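Local atomic coordinates of beta-fructofuranosidase, insoluble isoenzyme CWINV1 (Arabidopsis thaliana, PDB entry 2OXB), a protein that hydrolyses sucrose and 1-kestose, and more weakly neokestose and levan, by releasing terminal non-reducing beta-D-fructofuranoside residues in the plant cell wall. Residues A[354-359]-A[514-519]; A[363-368]-A[507-512]; A[367-372]-A[477-482]. The protein carries 1 engineered substitution. All blocks are in the same frame, centred on the assembly; numbering follows the deposited sequence.

Interaction 1 (A[354-359]-A[514-519]); sequences GSRLEV and FNYGYQ
Ser355 and Asn515 form an antiparallel hydrogen-bonded pair, and next to it Arg356 and Phe514 form a non-hydrogen-bonded pair. The two bonds between Ser355 and Asn515 are weak, and the one from Ser355 N to Asn515 O is doubtful because the place of that oxygen is less sure. Asn515 N lies 3.0 Å from Ser355 O, with an N-H...O angle of 128°. The more closely packed part is where the edge of the Tyr516 ring lies against Gly354. CG of Tyr516 stands beside its backbone N (chi1 -76°), and this brings the ring alongside Gly354 although CB points away. Gly354 O lies at the ring edge, 3.2 Å from Tyr516 CE2. Gly354 has a positive phi, which suits glycine at this point of the chain. On the next pair, Arg356 CB meets Phe514 CB at 3.7 Å, while the Phe514 ring leads off toward Val400 and Met412.

The loose side belongs to the exposed Arg356. Its chain runs extended from CG to NE past the Tyr516 hydroxyl. Tyr516 OH lies at the guanidinium edge, in its plane, 3.4 Å from Arg356 NE. Guanidinium and ring planes are 83° apart, so the two groups do not stack.

Asn515 ND2 bonds Leu351 O and Ser355 OG bonds Lys352 O, which ties the contact to the end of strand 344-351. Within its sheet, strand 510-515 lies between strand 355-359 and strand 406-415.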
# COMPACT_ATOMS: atom_id res chain seq x y z
N GLY A 354 10.10 -22.02 -22.91
CA GLY A 354 9.98 -22.82 -21.69
C GLY A 354 11.27 -23.03 -20.92
O GLY A 354 11.43 -24.07 -20.27
N SER A 355 12.17 -22.05 -20.97
CA SER A 355 13.45 -22.17 -20.30
C SER A 355 13.50 -21.36 -19.01
O SER A 355 12.59 -20.58 -18.73
CB SER A 355 14.58 -21.73 -21.24
OG SER A 355 14.58 -20.32 -21.41
N ARG A 356 14.55 -21.56 -18.22
CA ARG A 356 14.74 -20.83 -16.97
C ARG A 356 16.19 -20.91 -16.52
O ARG A 356 16.78 -22.00 -16.48
CB ARG A 356 13.83 -21.38 -15.87
CG ARG A 356 14.01 -22.85 -15.61
CD ARG A 356 13.15 -23.36 -14.45
NE ARG A 356 13.34 -24.79 -14.22
CZ ARG A 356 14.50 -25.36 -13.88
NH1 ARG A 356 15.59 -24.62 -13.71
NH2 ARG A 356 14.57 -26.68 -13.71
N LEU A 357 16.78 -19.77 -16.21
CA LEU A 357 18.16 -19.77 -15.76
C LEU A 357 18.16 -19.34 -14.30
O LEU A 357 17.53 -18.35 -13.92
CB LEU A 357 19.01 -18.83 -16.63
CG LEU A 357 18.86 -17.33 -16.46
CD1 LEU A 357 19.72 -16.86 -15.31
CD2 LEU A 357 19.29 -16.64 -17.75
N GLU A 358 18.85 -20.10 -13.48
CA GLU A 358 18.89 -19.76 -12.07
C GLU A 358 19.83 -18.60 -11.75
O GLU A 358 20.80 -18.34 -12.47
CB GLU A 358 19.26 -21.01 -11.27
CG GLU A 358 19.49 -20.77 -9.81
CD GLU A 358 19.45 -22.05 -9.02
OE1 GLU A 358 19.68 -23.13 -9.62
OE2 GLU A 358 19.19 -21.98 -7.79
N VAL A 359 19.50 -17.89 -10.67
CA VAL A 359 20.29 -16.77 -10.18
C VAL A 359 20.93 -17.34 -8.92
O VAL A 359 20.24 -17.49 -7.90
CB VAL A 359 19.39 -15.57 -9.80
CG1 VAL A 359 20.26 -14.33 -9.56
CG2 VAL A 359 18.37 -15.30 -10.89
N PHE A 514 12.32 -17.27 -15.58
CA PHE A 514 11.73 -18.19 -16.55
C PHE A 514 10.96 -17.55 -17.72
O PHE A 514 10.82 -16.33 -17.83
CB PHE A 514 10.84 -19.22 -15.84
CG PHE A 514 9.62 -18.64 -15.20
CD1 PHE A 514 8.61 -19.48 -14.72
CD2 PHE A 514 9.45 -17.27 -15.07
CE1 PHE A 514 7.46 -18.95 -14.14
CE2 PHE A 514 8.30 -16.73 -14.49
CZ PHE A 514 7.31 -17.57 -14.03
N ASN A 515 10.47 -18.43 -18.59
CA ASN A 515 9.71 -18.08 -19.78
C ASN A 515 9.24 -19.42 -20.33
O ASN A 515 9.95 -20.06 -21.10
CB ASN A 515 10.60 -17.36 -20.80
CG ASN A 515 10.00 -17.32 -22.20
OD1 ASN A 515 8.82 -16.99 -22.38
ND2 ASN A 515 10.81 -17.66 -23.19
N TYR A 516 8.07 -19.86 -19.90
CA TYR A 516 7.52 -21.12 -20.34
C TYR A 516 6.59 -20.94 -21.53
O TYR A 516 5.89 -21.87 -21.93
CB TYR A 516 6.78 -21.80 -19.19
CG TYR A 516 7.68 -22.43 -18.14
CD1 TYR A 516 7.31 -22.45 -16.80
CD2 TYR A 516 8.90 -22.99 -18.50
CE1 TYR A 516 8.15 -23.02 -15.83
CE2 TYR A 516 9.74 -23.56 -17.55
CZ TYR A 516 9.36 -23.57 -16.21
OH TYR A 516 10.21 -24.10 -15.27
N GLY A 517 6.58 -19.73 -22.10
CA GLY A 517 5.72 -19.43 -23.23
C GLY A 517 6.25 -19.93 -24.56
O GLY A 517 7.31 -20.55 -24.64
N TYR A 518 5.49 -19.67 -25.62
CA TYR A 518 5.91 -20.09 -26.95
C TYR A 518 7.18 -19.32 -27.36
O TYR A 518 8.30 -19.76 -27.06
CB TYR A 518 4.79 -19.85 -27.97
CG TYR A 518 3.78 -20.98 -28.09
CD1 TYR A 518 4.18 -22.24 -28.54
CD2 TYR A 518 2.42 -20.77 -27.81
CE1 TYR A 518 3.26 -23.28 -28.71
CE2 TYR A 518 1.48 -21.80 -27.98
CZ TYR A 518 1.91 -23.05 -28.43
OH TYR A 518 1.01 -24.08 -28.64
N GLN A 519 6.99 -18.18 -28.02
CA GLN A 519 8.11 -17.36 -28.45
C GLN A 519 9.08 -17.14 -27.30
O GLN A 519 8.67 -16.99 -26.15
CB GLN A 519 7.63 -15.99 -28.95
CG GLN A 519 6.71 -16.02 -30.17
CD GLN A 519 7.31 -16.75 -31.36
OE1 GLN A 519 6.98 -17.90 -31.61
NE2 GLN A 519 8.20 -16.08 -32.10

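Interaction 2 (A[363-368]-A[507-512]); sequences TAAQAD and KSSHLF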
# COMPACT_ATOMS: atom_id res chain seq x y z
N THR A 363 21.08 -14.23 -1.45
CA THR A 363 20.16 -14.71 -0.44
C THR A 363 18.78 -14.72 -1.10
O THR A 363 18.00 -13.77 -0.96
CB THR A 363 20.17 -13.81 0.84
OG1 THR A 363 20.29 -12.43 0.48
CG2 THR A 363 21.32 -14.19 1.76
N ALA A 364 18.51 -15.79 -1.85
CA ALA A 364 17.26 -15.93 -2.57
C ALA A 364 16.00 -15.59 -1.74
O ALA A 364 14.97 -15.19 -2.30
CB ALA A 364 17.16 -17.35 -3.15
N ALA A 365 16.10 -15.72 -0.42
CA ALA A 365 14.99 -15.43 0.50
C ALA A 365 14.99 -14.03 1.13
O ALA A 365 14.15 -13.75 1.98
CB ALA A 365 14.96 -16.48 1.64
N GLN A 366 15.91 -13.17 0.72
CA GLN A 366 15.98 -11.83 1.31
C GLN A 366 16.76 -10.88 0.40
O GLN A 366 17.74 -10.28 0.82
CB GLN A 366 16.65 -11.92 2.68
CG GLN A 366 16.34 -10.75 3.62
CD GLN A 366 16.99 -10.92 4.99
OE1 GLN A 366 16.70 -11.87 5.71
NE2 GLN A 366 17.86 -9.98 5.35
N ALA A 367 16.28 -10.72 -0.83
CA ALA A 367 16.97 -9.89 -1.81
C ALA A 367 16.11 -8.94 -2.63
O ALA A 367 14.89 -8.94 -2.54
CB ALA A 367 17.77 -10.80 -2.75
N ASP A 368 16.78 -8.14 -3.45
CA ASP A 368 16.12 -7.18 -4.33
C ASP A 368 16.32 -7.68 -5.76
O ASP A 368 17.45 -7.70 -6.27
CB ASP A 368 16.77 -5.81 -4.16
CG ASP A 368 16.01 -4.71 -4.89
OD1 ASP A 368 15.52 -4.96 -6.02
OD2 ASP A 368 15.93 -3.59 -4.36
N LYS A 507 18.71 -20.53 4.13
CA LYS A 507 19.76 -20.80 3.16
C LYS A 507 19.29 -21.83 2.12
O LYS A 507 20.05 -22.21 1.23
CB LYS A 507 21.04 -21.29 3.86
CG LYS A 507 20.97 -22.70 4.48
CD LYS A 507 22.18 -22.97 5.41
CE LYS A 507 22.50 -24.47 5.55
NZ LYS A 507 21.45 -25.28 6.23
N SER A 508 18.04 -22.27 2.23
CA SER A 508 17.51 -23.24 1.27
C SER A 508 16.50 -22.56 0.35
O SER A 508 15.37 -23.01 0.21
CB SER A 508 16.85 -24.44 2.00
OG SER A 508 15.67 -24.07 2.70
N SER A 509 16.92 -21.48 -0.29
CA SER A 509 16.05 -20.74 -1.18
C SER A 509 16.70 -20.59 -2.55
O SER A 509 17.93 -20.54 -2.68
CB SER A 509 15.77 -19.36 -0.57
OG SER A 509 15.57 -19.47 0.83
N HIS A 510 15.88 -20.52 -3.59
CA HIS A 510 16.40 -20.40 -4.95
C HIS A 510 15.58 -19.37 -5.71
O HIS A 510 14.41 -19.14 -5.42
CB HIS A 510 16.35 -21.76 -5.66
CG HIS A 510 17.17 -22.84 -5.01
ND1 HIS A 510 16.97 -23.23 -3.70
CD2 HIS A 510 18.15 -23.63 -5.49
CE1 HIS A 510 17.80 -24.22 -3.41
NE2 HIS A 510 18.53 -24.48 -4.48
N LEU A 511 16.21 -18.76 -6.70
CA LEU A 511 15.55 -17.74 -7.52
C LEU A 511 15.51 -18.33 -8.92
O LEU A 511 16.24 -19.28 -9.21
CB LEU A 511 16.36 -16.45 -7.50
CG LEU A 511 15.63 -15.13 -7.76
CD1 LEU A 511 14.45 -15.00 -6.79
CD2 LEU A 511 16.60 -13.98 -7.58
N PHE A 512 14.68 -17.77 -9.79
CA PHE A 512 14.58 -18.31 -11.14
C PHE A 512 14.00 -17.33 -12.14
O PHE A 512 12.98 -16.70 -11.89
CB PHE A 512 13.71 -19.57 -11.14
CG PHE A 512 14.43 -20.81 -10.71
CD1 PHE A 512 15.27 -21.49 -11.60
CD2 PHE A 512 14.28 -21.30 -9.40
CE1 PHE A 512 15.96 -22.63 -11.20
CE2 PHE A 512 14.96 -22.43 -8.99
CZ PHE A 512 15.81 -23.10 -9.89
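The flat group at the centre is the Ser509-His510 peptide, and Ala364 CB sits squarely over one of its faces. The methyl lies 3.3 Å from Ser509 O and 3.4 Å from His510 N, so it covers the peptide from above and does not approach its edge. The imidazole of His510 takes no part in this, because its CB points away from segment 363-368. That ring packs against Glu358 instead. The backbone of His510 is hydrogen-bonded to Ala415 of the neighbouring strand.

Beside the peptide, Ser509 CB meets Ala364 CB at 3.6 Å. Ala365 CB comes up to the hydroxyl, 3.2 Å from Ser509 OG. This is packing. The Ser509 hydroxyl is hydrogen-bonded to Gly506 O in its own loop. Its OG stands beside the backbone N (chi1 -40°), which leaves it next to the Ala365 methyl. Leu511 also points toward the turn, and its backbone N is 3.9 Å from Ala364 CB. The Leu511 side chain goes on to meet Val359 and Val413.

The two alanines occupy the middle positions of a type I beta turn from Thr363 to Gln366. The turn is closed by Gln366 N bonding Thr363 O at 2.7 Å. Their small methyl side chains are consistent with the close approach of the turn to the other backbone. The arrangement is that of a beta sandwich, the fold of the C-terminal domain in family 32 glycosidases: a turn leading into a strand of one sheet covers the start of strand 510-515 in the other.

Interaction 3 (A[367-372]-A[477-482]); sequences ADVEVL and ALIDHS
Val369 and Ala477 form an antiparallel hydrogen-bonded pair, next to the non-hydrogen-bonded pair of Asp368 and Leu478, where strands 367-372 and 477-480 run at 157° to each other. They are neighbours in one sheet of the C-terminal beta sandwich. Val369 N bonds Ala477 O at 2.6 Å, nearly straight, with an N-H...O angle of 173°. Ile479 N bonds Ala367 O, also at 2.6 Å, but the angle at the hydrogen is more bent.

Val369 and Ala477 share a face, and Ile479 packs with them. Val369 CB meets Ala477 CB at 3.5 Å. With CG1 of Val369 anti to the backbone N (chi1 -166°), CG2 stands beside that N and turns toward Ile479. There it lies 3.4 Å from Ile479 CG1 and also close to CD1. This apolar group faces strand 406-415 of the other sheet, with Val369 on Leu411 and Ile479 on Val413 and Leu414.

Asp368 and Leu478 occupy the other face and barely meet. The carboxylate of Asp368 is buried, and its OD2 forms salt bridges with Arg476 and Arg339. Two positive partners would probably keep it ionised. A third backbone bond is less regular: Ala477 N reaches Val369 O at 2.9 Å from well above the carbonyl plane.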
# COMPACT_ATOMS: atom_id res chain seq x y z
N ALA A 367 16.28 -10.72 -0.83
CA ALA A 367 16.97 -9.89 -1.81
C ALA A 367 16.11 -8.94 -2.63
O ALA A 367 14.89 -8.94 -2.54
CB ALA A 367 17.77 -10.80 -2.75
N ASP A 368 16.78 -8.14 -3.45
CA ASP A 368 16.12 -7.18 -4.33
C ASP A 368 16.32 -7.68 -5.76
O ASP A 368 17.45 -7.70 -6.27
CB ASP A 368 16.77 -5.81 -4.16
CG ASP A 368 16.01 -4.71 -4.89
OD1 ASP A 368 15.52 -4.96 -6.02
OD2 ASP A 368 15.93 -3.59 -4.36
N VAL A 369 15.23 -8.08 -6.41
CA VAL A 369 15.35 -8.56 -7.78
C VAL A 369 15.00 -7.44 -8.73
O VAL A 369 14.29 -6.51 -8.36
CB VAL A 369 14.40 -9.74 -8.07
CG1 VAL A 369 14.82 -10.42 -9.38
CG2 VAL A 369 14.41 -10.72 -6.91
N GLU A 370 15.49 -7.52 -9.96
CA GLU A 370 15.20 -6.48 -10.93
C GLU A 370 15.61 -6.96 -12.33
O GLU A 370 16.77 -7.27 -12.58
CB GLU A 370 15.93 -5.19 -10.53
CG GLU A 370 15.46 -3.94 -11.24
CD GLU A 370 16.01 -2.67 -10.63
OE1 GLU A 370 15.93 -2.53 -9.38
OE2 GLU A 370 16.50 -1.79 -11.38
N VAL A 371 14.63 -7.05 -13.24
CA VAL A 371 14.88 -7.53 -14.60
C VAL A 371 14.39 -6.53 -15.65
O VAL A 371 13.54 -5.67 -15.38
CB VAL A 371 14.14 -8.87 -14.88
CG1 VAL A 371 14.74 -9.58 -16.07
CG2 VAL A 371 14.17 -9.75 -13.64
N LEU A 372 14.93 -6.64 -16.85
CA LEU A 372 14.54 -5.79 -17.96
C LEU A 372 14.38 -6.72 -19.15
O LEU A 372 15.35 -7.04 -19.84
CB LEU A 372 15.62 -4.73 -18.22
CG LEU A 372 15.25 -3.25 -17.98
CD1 LEU A 372 14.90 -3.01 -16.52
CD2 LEU A 372 16.41 -2.35 -18.41
N ALA A 477 11.47 -6.98 -7.78
CA ALA A 477 10.93 -7.88 -6.79
C ALA A 477 11.65 -7.77 -5.46
O ALA A 477 12.81 -8.14 -5.35
CB ALA A 477 11.02 -9.30 -7.30
N LEU A 478 10.97 -7.23 -4.45
CA LEU A 478 11.56 -7.16 -3.13
C LEU A 478 11.35 -8.56 -2.61
O LEU A 478 10.25 -9.10 -2.72
CB LEU A 478 10.78 -6.21 -2.24
CG LEU A 478 10.98 -4.70 -2.33
CD1 LEU A 478 12.42 -4.36 -2.00
CD2 LEU A 478 10.59 -4.22 -3.71
N ILE A 479 12.39 -9.17 -2.05
CA ILE A 479 12.26 -10.53 -1.52
C ILE A 479 12.53 -10.61 -0.02
O ILE A 479 13.64 -10.36 0.43
CB ILE A 479 13.23 -11.50 -2.24
CG1 ILE A 479 13.22 -11.23 -3.75
CG2 ILE A 479 12.81 -12.94 -1.96
CD1 ILE A 479 11.84 -11.27 -4.39
N ASP A 480 11.53 -10.99 0.76
CA ASP A 480 11.76 -11.08 2.20
C ASP A 480 11.02 -12.21 2.93
O ASP A 480 10.25 -11.97 3.86
CB ASP A 480 11.45 -9.74 2.86
CG ASP A 480 12.22 -9.56 4.15
OD1 ASP A 480 12.54 -10.58 4.79
OD2 ASP A 480 12.50 -8.40 4.54
N HIS A 481 11.26 -13.44 2.49
CA HIS A 481 10.65 -14.61 3.12
C HIS A 481 9.14 -14.61 2.89
O HIS A 481 8.68 -14.70 1.75
CB HIS A 481 10.98 -14.62 4.62
CG HIS A 481 12.43 -14.40 4.92
ND1 HIS A 481 13.39 -15.37 4.74
CD2 HIS A 481 13.10 -13.29 5.33
CE1 HIS A 481 14.58 -14.88 5.03
NE2 HIS A 481 14.43 -13.62 5.38
N SER A 482 8.39 -14.51 3.98
CA SER A 482 6.93 -14.50 3.94
C SER A 482 6.32 -13.43 3.02
O SER A 482 5.25 -13.65 2.46
CB SER A 482 6.39 -14.30 5.36
OG SER A 482 6.74 -13.01 5.86

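How the interactions relate
From the N terminus, strand 355-359 comes first, then the turn at 363-366, then strand 367-374. The later partners follow in reverse order: 477-482, 507-512 and 514-519. The contacts therefore nest without crossing. Interaction 3 closes the innermost loop, interaction 2 the next and interaction 1 the outermost. Interactions 1 and 3 pair strands in different sheets of the sandwich, and interaction 2 joins those sheets. Interactions 1 and 2 share strand 510-515 and touch where Glu358 and Arg356 pack on His510 and Phe512. Interactions 2 and 3 share Ala367 and Asp368, and a probable hydrogen bond links Gln366 OE1 to His481 NE2.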